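Local coordinates for putative alpha-ketoglutarate-dependent taurine dioxygenase (Burkholderia xenovorans, PDB 5HSX), which probably catalyses iron(II)- and 2-oxoglutarate-dependent oxidation of an organic substrate that remains to be identified, at residues Glu49-Leu54 and His210-Glu215; Ala74-Phe79 and Ala135-Gly140. All blocks are in the same frame, centred on the assembly; numbering follows the deposited sequence.

Contact 1: Glu49-Leu54 and His210-Glu215; sequences EIRAAL and HPETGE
A side-on, two-pronged salt bridge between R51 and E212 joins helix 44-57 to the loop between strands 200-209 and 216-218. R51 offers the edge of its guanidinium that carries NE and NH2. NE donates to E212 OE1 over 3.0 Å, at an N-H...O angle of 164°, and NH2 of R51 donates to OE2 of E212 over 2.9 Å. Both oxygens lie close to the guanidinium plane, but the carboxylate is turned 42° against it. OE1 therefore receives NE on its syn lone pair, whereas OE2 is met from above the carboxylate plane. With CG anti to the backbone N (chi1 -166°) and the chain extended as far as NE, the arginine carries its charge from the helix across to the glutamate. In this jelly-roll dioxygenase of the cupin clan, the contact lies at the surface, and the glutamate has a second partner: E212 OE2 also forms a salt bridge with R269. The loop is braced from within by H210. Its ND1 accepts from E212 N at 3.1 Å, nearly in the ring plane, and from T213 N at 3.3 Å, well out of that plane. T213 CG2 lies over one face of the same ring, while T213 OG1 accepts from E215 N at 3.2 Å in an ST turn.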
# COMPACT_ATOMS: atom_id res chain seq x y z
N GLU B 49 15.97 -23.92 2.06
CA GLU B 49 16.26 -22.55 1.65
C GLU B 49 14.98 -21.73 1.51
O GLU B 49 14.95 -20.56 1.89
CB GLU B 49 17.03 -22.54 0.33
CG GLU B 49 18.47 -23.00 0.47
CD GLU B 49 19.17 -23.14 -0.87
OE1 GLU B 49 20.42 -23.14 -0.88
OE2 GLU B 49 18.48 -23.27 -1.90
N ILE B 50 13.93 -22.33 0.93
CA ILE B 50 12.65 -21.64 0.83
C ILE B 50 12.10 -21.33 2.22
O ILE B 50 11.63 -20.22 2.49
CB ILE B 50 11.66 -22.48 0.00
CG1 ILE B 50 12.14 -22.58 -1.45
CG2 ILE B 50 10.25 -21.89 0.08
CD1 ILE B 50 11.32 -23.54 -2.29
N ARG B 51 12.20 -22.31 3.13
CA ARG B 51 11.68 -22.11 4.48
C ARG B 51 12.42 -20.98 5.19
O ARG B 51 11.81 -20.16 5.88
CB ARG B 51 11.79 -23.40 5.31
CG ARG B 51 10.95 -23.32 6.58
CD ARG B 51 11.10 -24.54 7.52
NE ARG B 51 10.09 -24.44 8.56
CZ ARG B 51 8.89 -25.02 8.50
NH1 ARG B 51 8.58 -25.79 7.46
NH2 ARG B 51 8.02 -24.83 9.47
N ALA B 52 13.74 -20.92 5.02
CA ALA B 52 14.52 -19.86 5.66
C ALA B 52 14.19 -18.50 5.08
O ALA B 52 14.12 -17.50 5.81
CB ALA B 52 16.01 -20.17 5.52
N ALA B 53 14.00 -18.43 3.76
CA ALA B 53 13.60 -17.18 3.13
C ALA B 53 12.23 -16.73 3.61
O ALA B 53 11.99 -15.54 3.83
CB ALA B 53 13.61 -17.33 1.61
N LEU B 54 11.32 -17.69 3.81
CA LEU B 54 9.99 -17.37 4.32
C LEU B 54 10.07 -16.83 5.74
O LEU B 54 9.44 -15.82 6.07
CB LEU B 54 9.10 -18.61 4.26
CG LEU B 54 7.73 -18.53 4.92
CD1 LEU B 54 6.80 -17.55 4.19
CD2 LEU B 54 7.11 -19.93 5.00
N HIS B 210 7.24 -16.11 18.24
CA HIS B 210 7.35 -16.98 17.07
C HIS B 210 8.04 -18.29 17.44
O HIS B 210 9.14 -18.27 18.00
CB HIS B 210 8.12 -16.25 15.96
CG HIS B 210 8.00 -16.90 14.62
ND1 HIS B 210 8.57 -18.12 14.32
CD2 HIS B 210 7.37 -16.49 13.48
CE1 HIS B 210 8.30 -18.44 13.07
NE2 HIS B 210 7.59 -17.47 12.53
N PRO B 211 7.43 -19.44 17.14
CA PRO B 211 7.99 -20.71 17.63
C PRO B 211 9.27 -21.17 16.93
O PRO B 211 9.94 -22.06 17.45
CB PRO B 211 6.86 -21.72 17.41
CG PRO B 211 6.03 -21.14 16.34
CD PRO B 211 6.11 -19.63 16.50
N GLU B 212 9.62 -20.61 15.77
CA GLU B 212 10.86 -20.99 15.10
C GLU B 212 11.96 -19.94 15.23
O GLU B 212 13.14 -20.30 15.25
CB GLU B 212 10.61 -21.27 13.62
CG GLU B 212 9.73 -22.49 13.36
CD GLU B 212 9.62 -22.83 11.88
OE1 GLU B 212 10.62 -23.29 11.28
OE2 GLU B 212 8.53 -22.62 11.30
N THR B 213 11.62 -18.66 15.31
CA THR B 213 12.64 -17.62 15.37
C THR B 213 12.77 -16.97 16.74
O THR B 213 13.78 -16.30 17.00
CB THR B 213 12.35 -16.50 14.36
OG1 THR B 213 11.20 -15.77 14.79
CG2 THR B 213 12.09 -17.09 12.97
N GLY B 214 11.78 -17.14 17.62
CA GLY B 214 11.79 -16.48 18.90
C GLY B 214 11.42 -15.02 18.86
O GLY B 214 11.40 -14.37 19.91
N GLU B 215 11.12 -14.47 17.68
CA GLU B 215 10.72 -13.08 17.57
C GLU B 215 9.32 -12.87 18.14
O GLU B 215 8.52 -13.80 18.24
CB GLU B 215 10.76 -12.62 16.12
CG GLU B 215 12.14 -12.70 15.47
CD GLU B 215 12.07 -12.66 13.95
OE1 GLU B 215 11.41 -13.54 13.36
OE2 GLU B 215 12.66 -11.73 13.35

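Contact 2: Ala74-Phe79 and Ala135-Gly140; sequences AFSAQF and ASILRG
Buried helix-on-sheet packing brings F75 and S76 of helix 69-77 against strand 135-140, an inner strand of the mixed sheet in the jelly-roll (double-stranded beta-helix) fold. The strand is paired antiparallel with 263-267 and 287-293, and I137 is its residue in this contact. The two backbones stay 7.1 Å apart at their nearest CA atoms, those of S76 and I137, and the side chain of I137 bridges the gap. I137 CG1 stands anti to the carbonyl carbon (chi1 -61°), and the chain continues extended to CD1, which reaches both F75 and S76. On the aromatic side, CD1 of I137 approaches CE2 of F75 obliquely at 3.8 Å; the ring also has F79 CE2 over one face, 3.5 Å above its plane. Toward the serine, CD1 of I137 lies 3.6 Å from CB of S76. The serine OG is hydrogen-bonded to H72 O, one turn back in its own helix, and to T291 OG1 on strand 287-293; its approach to the CD1 methyl is van der Waals packing. H72 also links helix and strand, its NE2 bonding to I137 O. The closest approach between the two segments is 3.3 Å, from OG of S76 to CD1 of I137.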
# COMPACT_ATOMS: atom_id res chain seq x y z
N ALA B 74 1.22 -31.08 -3.27
CA ALA B 74 2.52 -31.72 -3.08
C ALA B 74 3.58 -30.72 -2.66
O ALA B 74 4.41 -31.01 -1.79
CB ALA B 74 2.94 -32.46 -4.35
N PHE B 75 3.57 -29.53 -3.26
CA PHE B 75 4.50 -28.49 -2.84
C PHE B 75 4.27 -28.11 -1.38
O PHE B 75 5.22 -27.99 -0.60
CB PHE B 75 4.37 -27.25 -3.72
CG PHE B 75 5.12 -26.05 -3.20
CD1 PHE B 75 6.50 -25.95 -3.36
CD2 PHE B 75 4.45 -25.02 -2.56
CE1 PHE B 75 7.19 -24.83 -2.88
CE2 PHE B 75 5.14 -23.90 -2.07
CZ PHE B 75 6.52 -23.82 -2.24
N SER B 76 3.00 -27.94 -1.01
CA SER B 76 2.67 -27.49 0.34
C SER B 76 3.09 -28.51 1.39
O SER B 76 3.57 -28.13 2.47
CB SER B 76 1.17 -27.23 0.43
OG SER B 76 0.75 -26.38 -0.60
N ALA B 77 2.93 -29.80 1.09
CA ALA B 77 3.20 -30.83 2.10
C ALA B 77 4.67 -30.93 2.46
O ALA B 77 5.01 -31.56 3.46
CB ALA B 77 2.70 -32.20 1.61
N GLN B 78 5.55 -30.32 1.66
CA GLN B 78 6.96 -30.29 1.99
C GLN B 78 7.27 -29.35 3.15
O GLN B 78 8.38 -29.38 3.68
CB GLN B 78 7.78 -29.89 0.76
CG GLN B 78 7.63 -30.88 -0.39
CD GLN B 78 8.26 -30.39 -1.69
OE1 GLN B 78 8.96 -31.14 -2.37
NE2 GLN B 78 8.00 -29.14 -2.05
N PHE B 79 6.30 -28.52 3.56
CA PHE B 79 6.52 -27.56 4.62
C PHE B 79 5.64 -27.78 5.85
O PHE B 79 5.88 -27.13 6.87
CB PHE B 79 6.31 -26.13 4.08
CG PHE B 79 7.22 -25.80 2.93
CD1 PHE B 79 8.48 -25.27 3.16
CD2 PHE B 79 6.84 -26.07 1.62
CE1 PHE B 79 9.33 -24.98 2.09
CE2 PHE B 79 7.68 -25.78 0.56
CZ PHE B 79 8.93 -25.24 0.79
N ALA B 135 0.73 -21.03 8.05
CA ALA B 135 1.10 -20.51 6.74
C ALA B 135 -0.00 -20.81 5.74
O ALA B 135 -0.81 -21.73 5.94
CB ALA B 135 2.42 -21.12 6.23
N SER B 136 -0.01 -20.05 4.66
CA SER B 136 -0.89 -20.34 3.54
C SER B 136 -0.10 -20.21 2.24
O SER B 136 0.86 -19.44 2.16
CB SER B 136 -2.10 -19.40 3.51
OG SER B 136 -2.55 -19.10 4.83
N ILE B 137 -0.53 -20.97 1.23
CA ILE B 137 0.07 -20.95 -0.09
C ILE B 137 -1.04 -20.70 -1.09
O ILE B 137 -1.91 -21.57 -1.29
CB ILE B 137 0.82 -22.25 -0.40
CG1 ILE B 137 1.95 -22.45 0.61
CG2 ILE B 137 1.34 -22.24 -1.85
CD1 ILE B 137 2.48 -23.84 0.66
N LEU B 138 -1.03 -19.53 -1.72
CA LEU B 138 -2.10 -19.08 -2.61
C LEU B 138 -1.55 -18.97 -4.02
O LEU B 138 -0.56 -18.27 -4.25
CB LEU B 138 -2.61 -17.72 -2.13
CG LEU B 138 -3.69 -16.99 -2.92
CD1 LEU B 138 -4.98 -17.80 -2.94
CD2 LEU B 138 -3.91 -15.61 -2.29
N ARG B 139 -2.19 -19.65 -4.98
CA ARG B 139 -1.74 -19.61 -6.37
C ARG B 139 -2.80 -18.99 -7.28
O ARG B 139 -4.01 -19.21 -7.09
CB ARG B 139 -1.35 -21.02 -6.87
CG ARG B 139 -2.49 -21.91 -7.40
CD ARG B 139 -1.96 -23.29 -7.79
NE ARG B 139 -2.79 -23.93 -8.81
CZ ARG B 139 -3.79 -24.77 -8.55
NH1 ARG B 139 -4.09 -25.09 -7.30
NH2 ARG B 139 -4.49 -25.29 -9.56
N GLY B 140 -2.35 -18.20 -8.25
CA GLY B 140 -3.25 -17.51 -9.16
C GLY B 140 -3.35 -18.23 -10.49
O GLY B 140 -2.34 -18.43 -11.18

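Contacts 1 and 2 exemplify how a polar surface bridge and an apolar core contact can be joined by direct contact between their segments. Their centres lie about 16 Å apart, yet the segments touch: R51 NH1 and F79 O are 3.1 Å apart, a probable hydrogen bond, and I50 CG2 packs on F79 CZ at 3.7 Å. Residues 74-79 thus meet helix 44-57 as well as strand 135-140. The sodium ion, bound by H123, D125, H273 and N323, is about 13 Å from the side chain of I137. A link to this site runs through S136, next to I137 on the strand, whose OG makes a weak hydrogen bond to OD2 of D125.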